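Long-range contacts in aminotransferase, class V family protein (Trichomonas vaginalis, PDB 5F8V), which probably catalyses the reversible transfer of an amino group between O-phospho-L-serine and 2-oxoglutarate, the second step of serine biosynthesis, using pyridoxal phosphate: residues F82-F87 with I229-R234; N88-H93 with A148-Y153; K94-L99 with V120-V125; T101-K106 with E157-I162; D140-S145 with Q166-P171. One frame throughout, in Å; residues are numbered along the deposited sequence.

Overall arrangement
Contacts 2 and 3 share the parallel part of the seven-stranded mixed sheet, and their centres lie about 8 Å apart. Strand 95-98 sits between strand 148-154 of contact 2 and the outermost strand 121-124 of contact 3. Contact 1 lies about 12 Å from contact 2, centre to centre, and uses the same helix, 78-89, near the second subunit. Contact 5 joins two loops, its centre about 12 Å from that of contact 3 and about 25 Å from that of contact 1. Contact 4, nearest the chain's centre, holds the start of helix 103-115 by the cofactor. Along the chain, contact 1 encloses all the others. Together they connect subunit interface, sheet and cofactor site.

Contact 1 (F82-F87 with I229-R234); sequences FSAIPF and ITMDYR
A84 points its CB between the ends of two side chains, M231 and Y233. The methyl CE of M231 comes to 3.8 Å from A84 CB and also reaches S83 CB. A bend at the end of the M231 chain (chi3 60°) turns CE toward helix 78-89. Y233 brings its phenol end to the same A84 methyl, obliquely to the ring, with Y233 OH 3.5 Å from A84 CB. I85 CD1 meets this ring at its edge, near its plane. The carbonyl M231 O sits 4.3 Å above the Y233 ring plane, over its centre. The phenol OH is hydrogen-bonded to Q81. D232 fills the N-cap position of helix 233-238. Its OD1 accepts from R234 N and forms a salt bridge to R234 NH1 at 2.8 Å, the two donors coming from opposite faces of the carboxylate. M231 also packs on M231 of the second subunit. This is helix-to-turn packing at the subunit interface of a dimeric class-V aminotransferase.

Contact 2 (N88-H93 with A148-Y153); sequences NFIGEH and AAYFYY
A149 turns its methyl toward two backbone carbonyl oxygens, F89 O and I90 O, where the chain leaves helix 78-89. A149 CB is 3.4 Å from F89 O, and just as near to I90 O. The same residue lies under the H93 imidazole. Its CA stands 3.9 Å from the ring centroid, 23° off the ring normal, which makes a CH-pi contact over one face.

H93 is held in this position by its own turn. H93 ND1 donates to I90 O at 2.9 Å, and that oxygen lies in the imidazole plane. H93 N reaches I90 O from the opposite face of the carbonyl, so two donors grip one oxygen; the in-plane bond from ND1 holds the ring's rotation.

Y150 buries about as much as H93. Its CG sits between the backbone N and the carbonyl carbon (chi1 53°), and the ring edge turns to F89. Y150 CD1 is 3.8 Å from F89 CB, and F89 O lies near the ring plane. Farther out, I90 CG1 approaches Y150 CE1 at 4.4 Å. The phenol end bonds to Y98 OH. R221 NH1 donates to both F89 O and A149 O, linking the two segments from outside.

G91, with positive phi, takes the second position of a type II' beta turn from I90 to H93. This turn leads from helix 78-89 to strand 95-98, beside strand 148-154 of the central alpha/beta sheet.

Contact 3 (K94-L99 with V120-V125); sequences KAVDYL and VTVNSV
D97 OD1 takes a hydrogen bond from N123 ND2 at 3.0 Å and a second from S145 OG. N123 ND2 comes from above the carboxylate plane, 39° out of it, while the oxygen stays in the amide plane of N123. The two side chains lie side by side and point the same way, their flat groups turned 59° apart. With chi1 at -176°, N123 extends its CG away from its own N, and the amide runs alongside D97. N123 ND2 also donates to K143 O.

The backbones pair in parallel from A95 with T121 to Y98 with S124. V96 N donates to T121 O at 2.9 Å, and N123 N to V96 O at 3.0 Å. Y98 N and V125 N continue the ladder. Strands 95-98 and 121-124 are the two strands of a beta-alpha-beta unit, with helix 103-115 between them in sequence. That helix meets V122, S124 and Y98 through F109.

On the face of V96 and Y98, V96 CG2 lies 4.1 Å from V122 CG1. Y98 CD2 touches the same methyl at 4.3 Å. The V125 side chain crosses that of D97 at about a right angle, with V125 CG2 3.7 Å from D97 CB. One water bridges K94 O and T121 OG1.

Contact 4 (T101-K106 with E157-I162); sequences TGTWSK and ETIQGI
This is a buried polar contact at the start of helix 103-115, where two side chains of the turn 157-162 bind backbone N-H groups of the first helical turn. E157 OE1 accepts from W104 N at 2.9 Å, and E157 OE2 from S105 N at 2.8 Å, both on syn lone pairs. S105 OG adds a 2.7 Å bond to E157 OE2. The helix start would probably stabilise the carboxylate's charge. The bend at chi2 (-76°) of E157 brings the group round, and its plane lies only 3° from that of the W104 indole.

Q160 pairs with T103: Q160 NE2 donates to T103 OG1 at 2.9 Å, nearly straight (171°), and Q160 OE1 accepts from T103 N at 3.1 Å. I159 CD1 packs on T103 CB. T158 OG1 bonds to S180 and to O3 of the cofactor-bearing residue LLP at position 202. The turn joins strands 156-157 and 162-163 through a G1 beta bulge, and the helix start follows strand 95-98.

Contact 5 (D140-S145 with Q166-P171); sequences DTWKLS and QFPDVP
W142 sets the edge of its indole against loop 166-171, joining two loops beside the central mixed sheet of the aminotransferase fold. Loop 140-145 leads into strand 148-154, and loop 166-171 leads into strand 174-177.

The side chain starts at CB, which rests on V125. A chi1 of -64° carries the indole toward loop 166-171. On the five-membered ring, NE1 donates to P137 O. The six-membered ring does the work across the contact. CE3 comes to 4.0 Å from V170 CG1. CZ3 is nearer, 3.8 Å from V170 CG1, and it also meets P168 CB. At the far end, CH2 lies 3.8 Å from P168 CB, with P168 CG a little farther off. Both partners sit at the ring edge, near its plane, and the indole crosses each of them at about a right angle. F151 of strand 148-154 meets the same ring, with the planes at about 20°. The loop residues are thus packed on the sheet as well as on each other.

L144 adds a second apolar link beside the indole. Its CD1 touches V170 CG1 at 4.0 Å, the same methyl that W142 reaches. L144 CD1 also stands 3.6 Å from P171 CD.

Contact 1 (F82-F87 with I229-R234)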
# COMPACT_ATOMS: atom_id res chain seq x y z
N PHE A 82 -2.44 12.53 -4.54
CA PHE A 82 -3.08 13.56 -5.39
C PHE A 82 -4.53 13.83 -4.97
O PHE A 82 -5.00 14.96 -5.00
CB PHE A 82 -3.11 13.20 -6.89
CG PHE A 82 -1.77 12.96 -7.53
CD1 PHE A 82 -0.56 13.31 -6.93
CD2 PHE A 82 -1.74 12.40 -8.82
CE1 PHE A 82 0.64 13.08 -7.57
CE2 PHE A 82 -0.53 12.17 -9.46
CZ PHE A 82 0.66 12.51 -8.84
N SER A 83 -5.25 12.77 -4.60
CA SER A 83 -6.62 12.89 -4.11
C SER A 83 -6.66 13.46 -2.69
O SER A 83 -7.45 14.36 -2.41
CB SER A 83 -7.30 11.53 -4.12
OG SER A 83 -7.18 10.91 -5.38
N ALA A 84 -5.80 12.95 -1.82
CA ALA A 84 -5.80 13.34 -0.41
C ALA A 84 -5.39 14.79 -0.18
O ALA A 84 -5.89 15.42 0.75
CB ALA A 84 -4.92 12.40 0.41
N ILE A 85 -4.52 15.33 -1.03
CA ILE A 85 -4.04 16.71 -0.86
C ILE A 85 -5.19 17.74 -0.76
O ILE A 85 -5.28 18.45 0.25
CB ILE A 85 -2.99 17.11 -1.95
CG1 ILE A 85 -1.66 16.34 -1.77
CG2 ILE A 85 -2.75 18.61 -1.98
CD1 ILE A 85 -0.92 16.55 -0.45
N PRO A 86 -6.08 17.81 -1.78
CA PRO A 86 -7.17 18.78 -1.66
C PRO A 86 -8.17 18.48 -0.53
O PRO A 86 -8.62 19.43 0.12
CB PRO A 86 -7.85 18.73 -3.04
CG PRO A 86 -7.40 17.46 -3.67
CD PRO A 86 -6.03 17.22 -3.12
N PHE A 87 -8.50 17.22 -0.29
CA PHE A 87 -9.33 16.84 0.87
C PHE A 87 -8.79 17.47 2.15
O PHE A 87 -9.56 18.03 2.93
CB PHE A 87 -9.41 15.32 1.07
CG PHE A 87 -10.48 14.65 0.28
CD1 PHE A 87 -11.82 14.89 0.56
CD2 PHE A 87 -10.16 13.77 -0.76
CE1 PHE A 87 -12.82 14.27 -0.17
CE2 PHE A 87 -11.15 13.15 -1.49
CZ PHE A 87 -12.49 13.40 -1.20
N ILE A 229 -11.54 8.05 5.93
CA ILE A 229 -10.92 8.33 7.22
C ILE A 229 -9.41 8.06 7.26
O ILE A 229 -8.68 8.84 7.87
CB ILE A 229 -11.63 7.62 8.40
CG1 ILE A 229 -11.17 8.24 9.74
CG2 ILE A 229 -11.38 6.12 8.37
CD1 ILE A 229 -11.98 7.79 10.94
N THR A 230 -8.92 6.99 6.60
CA THR A 230 -7.46 6.71 6.56
C THR A 230 -6.66 7.74 5.75
O THR A 230 -5.44 7.83 5.90
CB THR A 230 -7.12 5.29 6.02
OG1 THR A 230 -7.74 5.09 4.75
CG2 THR A 230 -7.57 4.22 7.00
N MET A 231 -7.35 8.47 4.87
CA MET A 231 -6.73 9.53 4.07
C MET A 231 -6.81 10.92 4.71
O MET A 231 -6.37 11.91 4.10
CB MET A 231 -7.38 9.57 2.68
CG MET A 231 -7.20 8.29 1.87
SD MET A 231 -8.17 8.27 0.35
CE MET A 231 -7.50 9.70 -0.50
N ASP A 232 -7.39 11.02 5.91
CA ASP A 232 -7.36 12.25 6.70
C ASP A 232 -6.05 12.21 7.46
O ASP A 232 -5.86 11.36 8.34
CB ASP A 232 -8.55 12.31 7.67
CG ASP A 232 -8.65 13.63 8.43
OD1 ASP A 232 -7.67 14.41 8.51
OD2 ASP A 232 -9.74 13.90 8.97
N TYR A 233 -5.13 13.11 7.12
CA TYR A 233 -3.78 13.06 7.66
C TYR A 233 -3.73 13.34 9.18
O TYR A 233 -2.82 12.86 9.85
CB TYR A 233 -2.83 14.00 6.91
CG TYR A 233 -2.53 13.62 5.46
CD1 TYR A 233 -2.18 12.32 5.09
CD2 TYR A 233 -2.55 14.60 4.46
CE1 TYR A 233 -1.89 12.00 3.76
CE2 TYR A 233 -2.26 14.29 3.14
CZ TYR A 233 -1.93 13.00 2.79
OH TYR A 233 -1.63 12.72 1.46
N ARG A 234 -4.70 14.09 9.69
CA ARG A 234 -4.87 14.28 11.15
C ARG A 234 -5.06 12.95 11.86
O ARG A 234 -4.43 12.70 12.89
CB ARG A 234 -6.10 15.15 11.45
CG ARG A 234 -5.96 16.59 11.01
CD ARG A 234 -7.29 17.22 10.60
NE ARG A 234 -7.05 18.32 9.68
CZ ARG A 234 -6.75 18.19 8.39
NH1 ARG A 234 -6.67 16.98 7.81
NH2 ARG A 234 -6.53 19.28 7.66

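Contact 2 (N88-H93 with A148-Y153)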
# COMPACT_ATOMS: atom_id res chain seq x y z
N ASN A 88 -7.47 17.40 2.33
CA ASN A 88 -6.79 17.80 3.56
C ASN A 88 -6.43 19.28 3.69
O ASN A 88 -6.36 19.79 4.81
CB ASN A 88 -5.50 16.97 3.75
CG ASN A 88 -5.78 15.59 4.31
OD1 ASN A 88 -5.86 15.41 5.53
ND2 ASN A 88 -5.89 14.59 3.43
N PHE A 89 -6.16 19.97 2.57
CA PHE A 89 -5.50 21.29 2.62
C PHE A 89 -6.19 22.47 1.93
O PHE A 89 -5.67 23.59 1.98
CB PHE A 89 -4.06 21.19 2.08
CG PHE A 89 -3.20 20.20 2.81
CD1 PHE A 89 -2.98 20.32 4.19
CD2 PHE A 89 -2.57 19.16 2.13
CE1 PHE A 89 -2.17 19.42 4.86
CE2 PHE A 89 -1.76 18.26 2.80
CZ PHE A 89 -1.56 18.39 4.16
N ILE A 90 -7.33 22.24 1.28
CA ILE A 90 -8.14 23.37 0.78
C ILE A 90 -8.59 24.24 1.96
O ILE A 90 -8.54 25.47 1.88
CB ILE A 90 -9.36 22.89 -0.04
CG1 ILE A 90 -8.88 22.34 -1.39
CG2 ILE A 90 -10.36 24.02 -0.27
CD1 ILE A 90 -9.95 21.60 -2.18
N GLY A 91 -9.01 23.60 3.04
CA GLY A 91 -9.60 24.29 4.19
C GLY A 91 -10.86 25.01 3.75
O GLY A 91 -11.71 24.43 3.07
N GLU A 92 -10.95 26.29 4.11
CA GLU A 92 -12.06 27.16 3.74
C GLU A 92 -11.67 28.10 2.59
O GLU A 92 -12.43 29.01 2.27
CB GLU A 92 -12.51 28.01 4.94
CG GLU A 92 -12.81 27.24 6.23
CD GLU A 92 -14.15 26.52 6.21
OE1 GLU A 92 -14.72 26.26 5.12
OE2 GLU A 92 -14.65 26.19 7.32
N HIS A 93 -10.50 27.89 1.97
CA HIS A 93 -10.06 28.74 0.86
C HIS A 93 -10.91 28.51 -0.39
O HIS A 93 -11.47 27.43 -0.57
CB HIS A 93 -8.58 28.51 0.56
CG HIS A 93 -7.67 28.88 1.69
ND1 HIS A 93 -7.27 27.96 2.64
CD2 HIS A 93 -7.11 30.05 2.04
CE1 HIS A 93 -6.49 28.56 3.52
NE2 HIS A 93 -6.38 29.83 3.18
N ALA A 148 -5.57 31.49 -2.51
CA ALA A 148 -5.08 30.13 -2.80
C ALA A 148 -4.71 29.38 -1.52
O ALA A 148 -3.97 29.89 -0.68
CB ALA A 148 -3.90 30.18 -3.75
N ALA A 149 -5.24 28.17 -1.37
CA ALA A 149 -4.97 27.32 -0.22
C ALA A 149 -3.53 26.81 -0.23
O ALA A 149 -2.93 26.57 0.83
CB ALA A 149 -5.94 26.14 -0.19
N TYR A 150 -3.00 26.61 -1.44
CA TYR A 150 -1.64 26.15 -1.63
C TYR A 150 -1.20 26.36 -3.08
O TYR A 150 -2.03 26.69 -3.95
CB TYR A 150 -1.51 24.67 -1.22
CG TYR A 150 -2.49 23.70 -1.88
CD1 TYR A 150 -3.56 23.17 -1.16
CD2 TYR A 150 -2.32 23.29 -3.20
CE1 TYR A 150 -4.45 22.27 -1.75
CE2 TYR A 150 -3.20 22.40 -3.80
CZ TYR A 150 -4.26 21.89 -3.07
OH TYR A 150 -5.12 21.01 -3.67
N PHE A 151 0.09 26.18 -3.31
CA PHE A 151 0.71 26.18 -4.62
C PHE A 151 1.30 24.78 -4.81
O PHE A 151 2.27 24.42 -4.14
CB PHE A 151 1.81 27.24 -4.70
CG PHE A 151 2.48 27.34 -6.04
CD1 PHE A 151 2.06 28.29 -6.97
CD2 PHE A 151 3.53 26.49 -6.38
CE1 PHE A 151 2.69 28.39 -8.21
CE2 PHE A 151 4.16 26.58 -7.61
CZ PHE A 151 3.73 27.54 -8.53
N TYR A 152 0.69 23.99 -5.69
CA TYR A 152 1.11 22.61 -5.92
C TYR A 152 2.04 22.54 -7.12
O TYR A 152 1.78 23.17 -8.14
CB TYR A 152 -0.11 21.71 -6.17
CG TYR A 152 0.24 20.26 -6.38
CD1 TYR A 152 0.75 19.80 -7.61
CD2 TYR A 152 0.08 19.32 -5.36
CE1 TYR A 152 1.09 18.48 -7.80
CE2 TYR A 152 0.41 17.99 -5.55
CZ TYR A 152 0.91 17.58 -6.77
OH TYR A 152 1.23 16.28 -6.96
N TYR A 153 3.11 21.76 -7.00
CA TYR A 153 4.01 21.49 -8.13
C TYR A 153 4.84 20.23 -7.96
O TYR A 153 4.97 19.71 -6.86
CB TYR A 153 4.93 22.68 -8.40
CG TYR A 153 6.21 22.73 -7.59
CD1 TYR A 153 6.21 23.17 -6.27
CD2 TYR A 153 7.44 22.38 -8.16
CE1 TYR A 153 7.39 23.24 -5.53
CE2 TYR A 153 8.61 22.45 -7.43
CZ TYR A 153 8.58 22.88 -6.11
OH TYR A 153 9.76 22.95 -5.40

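Contact 3 (K94-L99 with V120-V125)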
# COMPACT_ATOMS: atom_id res chain seq x y z
N LYS A 94 -10.99 29.52 -1.24
CA LYS A 94 -11.83 29.47 -2.43
C LYS A 94 -11.06 29.11 -3.70
O LYS A 94 -11.65 29.01 -4.78
CB LYS A 94 -12.56 30.82 -2.62
CG LYS A 94 -13.42 31.25 -1.43
CD LYS A 94 -14.46 30.21 -1.05
CE LYS A 94 -15.45 30.70 0.00
NZ LYS A 94 -15.00 30.41 1.39
N ALA A 95 -9.74 28.89 -3.58
CA ALA A 95 -8.91 28.56 -4.74
C ALA A 95 -7.74 27.65 -4.39
O ALA A 95 -7.31 27.59 -3.23
CB ALA A 95 -8.41 29.83 -5.41
N VAL A 96 -7.24 26.94 -5.40
CA VAL A 96 -5.99 26.20 -5.32
C VAL A 96 -5.18 26.41 -6.59
O VAL A 96 -5.75 26.47 -7.69
CB VAL A 96 -6.20 24.68 -5.09
CG1 VAL A 96 -6.72 24.42 -3.69
CG2 VAL A 96 -7.12 24.07 -6.16
N ASP A 97 -3.86 26.53 -6.44
CA ASP A 97 -2.96 26.75 -7.57
C ASP A 97 -2.11 25.51 -7.87
O ASP A 97 -1.47 24.95 -6.96
CB ASP A 97 -2.08 27.98 -7.32
CG ASP A 97 -2.81 29.32 -7.62
OD1 ASP A 97 -3.79 29.33 -8.40
OD2 ASP A 97 -2.41 30.37 -7.08
N TYR A 98 -2.13 25.10 -9.14
CA TYR A 98 -1.33 23.99 -9.66
C TYR A 98 -0.44 24.50 -10.78
O TYR A 98 -0.93 25.06 -11.75
CB TYR A 98 -2.26 22.88 -10.18
CG TYR A 98 -2.86 22.04 -9.07
CD1 TYR A 98 -2.32 20.81 -8.74
CD2 TYR A 98 -3.96 22.50 -8.33
CE1 TYR A 98 -2.84 20.04 -7.72
CE2 TYR A 98 -4.49 21.73 -7.29
CZ TYR A 98 -3.92 20.50 -7.00
OH TYR A 98 -4.42 19.72 -5.99
N LEU A 99 0.88 24.33 -10.63
CA LEU A 99 1.82 24.60 -11.73
C LEU A 99 2.10 23.27 -12.40
O LEU A 99 2.66 22.36 -11.78
CB LEU A 99 3.11 25.23 -11.22
CG LEU A 99 4.22 25.43 -12.28
CD1 LEU A 99 3.90 26.58 -13.22
CD2 LEU A 99 5.57 25.64 -11.62
N VAL A 120 -14.54 25.99 -5.16
CA VAL A 120 -13.08 26.07 -5.22
C VAL A 120 -12.64 26.18 -6.67
O VAL A 120 -12.93 25.29 -7.47
CB VAL A 120 -12.39 24.86 -4.55
CG1 VAL A 120 -10.88 25.03 -4.57
CG2 VAL A 120 -12.88 24.68 -3.11
N THR A 121 -11.94 27.27 -6.98
CA THR A 121 -11.35 27.47 -8.30
C THR A 121 -10.06 26.65 -8.39
O THR A 121 -9.11 26.92 -7.67
CB THR A 121 -11.06 28.96 -8.56
OG1 THR A 121 -12.27 29.72 -8.43
CG2 THR A 121 -10.49 29.18 -9.96
N VAL A 122 -10.04 25.64 -9.27
CA VAL A 122 -8.84 24.84 -9.52
C VAL A 122 -8.09 25.47 -10.69
O VAL A 122 -8.44 25.27 -11.85
CB VAL A 122 -9.18 23.38 -9.82
CG1 VAL A 122 -7.91 22.54 -9.91
CG2 VAL A 122 -10.12 22.82 -8.75
N ASN A 123 -7.05 26.24 -10.37
CA ASN A 123 -6.37 27.08 -11.34
C ASN A 123 -5.04 26.48 -11.78
O ASN A 123 -4.21 26.14 -10.95
CB ASN A 123 -6.14 28.46 -10.72
CG ASN A 123 -5.52 29.44 -11.69
OD1 ASN A 123 -5.95 29.55 -12.84
ND2 ASN A 123 -4.49 30.15 -11.25
N SER A 124 -4.87 26.34 -13.09
CA SER A 124 -3.58 26.02 -13.68
C SER A 124 -2.79 27.33 -13.88
O SER A 124 -3.23 28.21 -14.62
CB SER A 124 -3.76 25.30 -15.02
OG SER A 124 -2.50 24.98 -15.58
N VAL A 125 -1.64 27.42 -13.23
CA VAL A 125 -0.86 28.67 -13.07
C VAL A 125 -0.20 29.18 -14.36
O VAL A 125 -0.15 30.40 -14.59
CB VAL A 125 0.22 28.48 -11.96
CG1 VAL A 125 1.30 29.54 -12.00
CG2 VAL A 125 -0.43 28.46 -10.59
O HOH W 1 -14.15 29.82 -6.10
O HOH W 2 0.15 25.28 -15.05

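Contact 4 (T101-K106 with E157-I162)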
# COMPACT_ATOMS: atom_id res chain seq x y z
N THR A 101 4.16 21.40 -14.98
CA THR A 101 5.38 21.41 -15.78
C THR A 101 5.57 20.14 -16.61
O THR A 101 6.48 20.06 -17.43
CB THR A 101 6.62 21.59 -14.89
OG1 THR A 101 6.64 20.56 -13.89
CG2 THR A 101 6.59 22.97 -14.21
N GLY A 102 4.73 19.14 -16.38
CA GLY A 102 4.84 17.86 -17.08
C GLY A 102 3.67 16.96 -16.76
O GLY A 102 2.62 17.43 -16.32
N THR A 103 3.86 15.66 -16.95
CA THR A 103 2.77 14.69 -16.83
C THR A 103 2.22 14.53 -15.41
O THR A 103 1.02 14.48 -15.24
CB THR A 103 3.19 13.33 -17.40
OG1 THR A 103 3.64 13.50 -18.75
CG2 THR A 103 2.07 12.32 -17.37
N TRP A 104 3.08 14.45 -14.40
CA TRP A 104 2.59 14.13 -13.04
C TRP A 104 1.90 15.31 -12.35
O TRP A 104 0.86 15.12 -11.71
CB TRP A 104 3.70 13.55 -12.17
CG TRP A 104 4.21 12.24 -12.70
CD1 TRP A 104 5.45 11.98 -13.18
CD2 TRP A 104 3.46 11.03 -12.83
NE1 TRP A 104 5.53 10.68 -13.60
CE2 TRP A 104 4.33 10.07 -13.39
CE3 TRP A 104 2.14 10.66 -12.54
CZ2 TRP A 104 3.92 8.75 -13.66
CZ3 TRP A 104 1.72 9.35 -12.81
CH2 TRP A 104 2.61 8.42 -13.37
N SER A 105 2.46 16.51 -12.47
CA SER A 105 1.78 17.71 -11.97
C SER A 105 0.44 17.92 -12.66
O SER A 105 -0.55 18.26 -12.00
CB SER A 105 2.65 18.95 -12.14
OG SER A 105 3.11 19.07 -13.46
N LYS A 106 0.40 17.67 -13.97
CA LYS A 106 -0.85 17.73 -14.74
C LYS A 106 -1.85 16.70 -14.23
O LYS A 106 -3.02 17.01 -14.08
CB LYS A 106 -0.62 17.53 -16.24
CG LYS A 106 -1.86 17.83 -17.11
CD LYS A 106 -1.76 17.20 -18.49
CE LYS A 106 -2.95 17.59 -19.37
NZ LYS A 106 -4.25 17.07 -18.84
N GLU A 157 9.92 16.17 -12.84
CA GLU A 157 9.03 15.49 -13.79
C GLU A 157 9.80 14.37 -14.49
O GLU A 157 10.76 14.61 -15.22
CB GLU A 157 8.41 16.47 -14.79
CG GLU A 157 7.30 17.32 -14.17
CD GLU A 157 5.98 16.60 -13.98
OE1 GLU A 157 5.86 15.42 -14.36
OE2 GLU A 157 5.02 17.22 -13.45
N THR A 158 9.37 13.14 -14.21
CA THR A 158 10.09 11.91 -14.54
C THR A 158 10.15 11.66 -16.07
O THR A 158 11.18 11.23 -16.60
CB THR A 158 9.41 10.73 -13.79
OG1 THR A 158 9.16 11.13 -12.44
CG2 THR A 158 10.25 9.50 -13.75
N ILE A 159 9.05 11.97 -16.76
CA ILE A 159 8.94 11.69 -18.20
C ILE A 159 9.61 12.79 -19.05
O ILE A 159 10.24 12.50 -20.07
CB ILE A 159 7.46 11.49 -18.60
CG1 ILE A 159 6.88 10.30 -17.83
CG2 ILE A 159 7.32 11.27 -20.11
CD1 ILE A 159 5.36 10.25 -17.81
N GLN A 160 9.45 14.04 -18.62
CA GLN A 160 10.02 15.19 -19.34
C GLN A 160 11.48 15.47 -18.95
O GLN A 160 12.21 16.10 -19.72
CB GLN A 160 9.17 16.43 -19.12
CG GLN A 160 7.82 16.40 -19.82
CD GLN A 160 6.78 15.54 -19.14
OE1 GLN A 160 6.77 15.38 -17.92
NE2 GLN A 160 5.89 14.96 -19.92
N GLY A 161 11.91 15.02 -17.78
CA GLY A 161 13.26 15.33 -17.28
C GLY A 161 13.46 16.81 -16.95
O GLY A 161 14.52 17.36 -17.21
N ILE A 162 12.43 17.42 -16.36
CA ILE A 162 12.45 18.83 -15.92
C ILE A 162 12.46 18.87 -14.38
O ILE A 162 11.53 18.38 -13.75
CB ILE A 162 11.24 19.61 -16.47
CG1 ILE A 162 11.27 19.59 -18.01
CG2 ILE A 162 11.23 21.06 -15.97
CD1 ILE A 162 10.15 20.34 -18.69
O HOH W 3 9.14 19.84 -12.84

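Contact 5 (D140-S145 with Q166-P171)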
# COMPACT_ATOMS: atom_id res chain seq x y z
N ASP A 140 7.43 35.14 -13.95
CA ASP A 140 6.65 36.37 -14.15
C ASP A 140 5.40 36.20 -15.02
O ASP A 140 4.59 37.12 -15.10
CB ASP A 140 7.54 37.49 -14.72
CG ASP A 140 8.74 37.80 -13.83
OD1 ASP A 140 8.58 37.94 -12.60
OD2 ASP A 140 9.86 37.94 -14.37
N THR A 141 5.24 35.05 -15.69
CA THR A 141 4.02 34.74 -16.46
C THR A 141 2.98 33.98 -15.65
O THR A 141 1.85 33.79 -16.12
CB THR A 141 4.33 33.88 -17.70
OG1 THR A 141 4.85 32.61 -17.29
CG2 THR A 141 5.33 34.57 -18.61
N TRP A 142 3.36 33.52 -14.46
CA TRP A 142 2.47 32.75 -13.59
C TRP A 142 1.31 33.64 -13.14
O TRP A 142 1.53 34.77 -12.70
CB TRP A 142 3.23 32.24 -12.36
CG TRP A 142 4.35 31.25 -12.65
CD1 TRP A 142 4.82 30.87 -13.88
CD2 TRP A 142 5.16 30.57 -11.68
NE1 TRP A 142 5.86 29.99 -13.73
CE2 TRP A 142 6.09 29.79 -12.40
CE3 TRP A 142 5.17 30.53 -10.28
CZ2 TRP A 142 7.04 28.98 -11.76
CZ3 TRP A 142 6.11 29.74 -9.64
CH2 TRP A 142 7.04 28.97 -10.39
N LYS A 143 0.09 33.11 -13.25
CA LYS A 143 -1.13 33.78 -12.80
C LYS A 143 -1.63 33.07 -11.55
O LYS A 143 -2.26 32.01 -11.64
CB LYS A 143 -2.19 33.77 -13.91
CG LYS A 143 -2.20 35.01 -14.80
CD LYS A 143 -0.85 35.28 -15.46
CE LYS A 143 -0.85 36.59 -16.23
NZ LYS A 143 0.53 36.93 -16.72
N LEU A 144 -1.32 33.64 -10.39
CA LEU A 144 -1.70 33.06 -9.10
C LEU A 144 -3.11 33.51 -8.70
O LEU A 144 -3.58 34.55 -9.13
CB LEU A 144 -0.69 33.44 -8.01
CG LEU A 144 0.80 33.29 -8.32
CD1 LEU A 144 1.60 33.48 -7.03
CD2 LEU A 144 1.13 31.95 -8.97
N SER A 145 -3.75 32.70 -7.86
CA SER A 145 -5.12 32.96 -7.39
C SER A 145 -5.08 33.76 -6.09
O SER A 145 -4.14 33.63 -5.31
CB SER A 145 -5.86 31.65 -7.18
OG SER A 145 -5.99 30.95 -8.40
N GLN A 166 15.73 25.06 -7.20
CA GLN A 166 15.32 25.61 -5.90
C GLN A 166 13.79 25.74 -5.86
O GLN A 166 13.15 25.74 -6.90
CB GLN A 166 15.98 26.97 -5.66
CG GLN A 166 15.50 28.09 -6.59
CD GLN A 166 16.52 29.19 -6.78
OE1 GLN A 166 16.33 30.33 -6.33
NE2 GLN A 166 17.62 28.88 -7.46
N PHE A 167 13.22 25.84 -4.66
CA PHE A 167 11.76 25.98 -4.52
C PHE A 167 11.29 27.30 -5.15
O PHE A 167 12.01 28.29 -5.08
CB PHE A 167 11.31 25.95 -3.05
CG PHE A 167 11.52 24.62 -2.34
CD1 PHE A 167 11.88 23.45 -3.02
CD2 PHE A 167 11.32 24.56 -0.96
CE1 PHE A 167 12.06 22.26 -2.33
CE2 PHE A 167 11.49 23.37 -0.28
CZ PHE A 167 11.86 22.22 -0.95
N PRO A 168 10.10 27.30 -5.77
CA PRO A 168 9.52 28.57 -6.23
C PRO A 168 9.25 29.55 -5.09
O PRO A 168 9.10 29.14 -3.93
CB PRO A 168 8.20 28.15 -6.88
CG PRO A 168 8.35 26.71 -7.20
CD PRO A 168 9.24 26.16 -6.12
N ASP A 169 9.21 30.84 -5.44
CA ASP A 169 8.84 31.91 -4.52
C ASP A 169 7.40 32.34 -4.83
O ASP A 169 7.14 33.00 -5.83
CB ASP A 169 9.81 33.08 -4.69
CG ASP A 169 9.60 34.19 -3.67
OD1 ASP A 169 9.04 33.91 -2.58
OD2 ASP A 169 10.01 35.33 -3.96
N VAL A 170 6.47 31.92 -3.97
CA VAL A 170 5.06 32.27 -4.11
C VAL A 170 4.44 32.50 -2.73
O VAL A 170 4.96 31.99 -1.73
CB VAL A 170 4.24 31.18 -4.86
CG1 VAL A 170 4.73 31.04 -6.30
CG2 VAL A 170 4.28 29.85 -4.14
N PRO A 171 3.34 33.27 -2.66
CA PRO A 171 2.76 33.55 -1.34
C PRO A 171 2.24 32.29 -0.62
O PRO A 171 2.61 32.06 0.53
CB PRO A 171 1.62 34.52 -1.66
CG PRO A 171 2.05 35.20 -2.91
CD PRO A 171 2.70 34.10 -3.71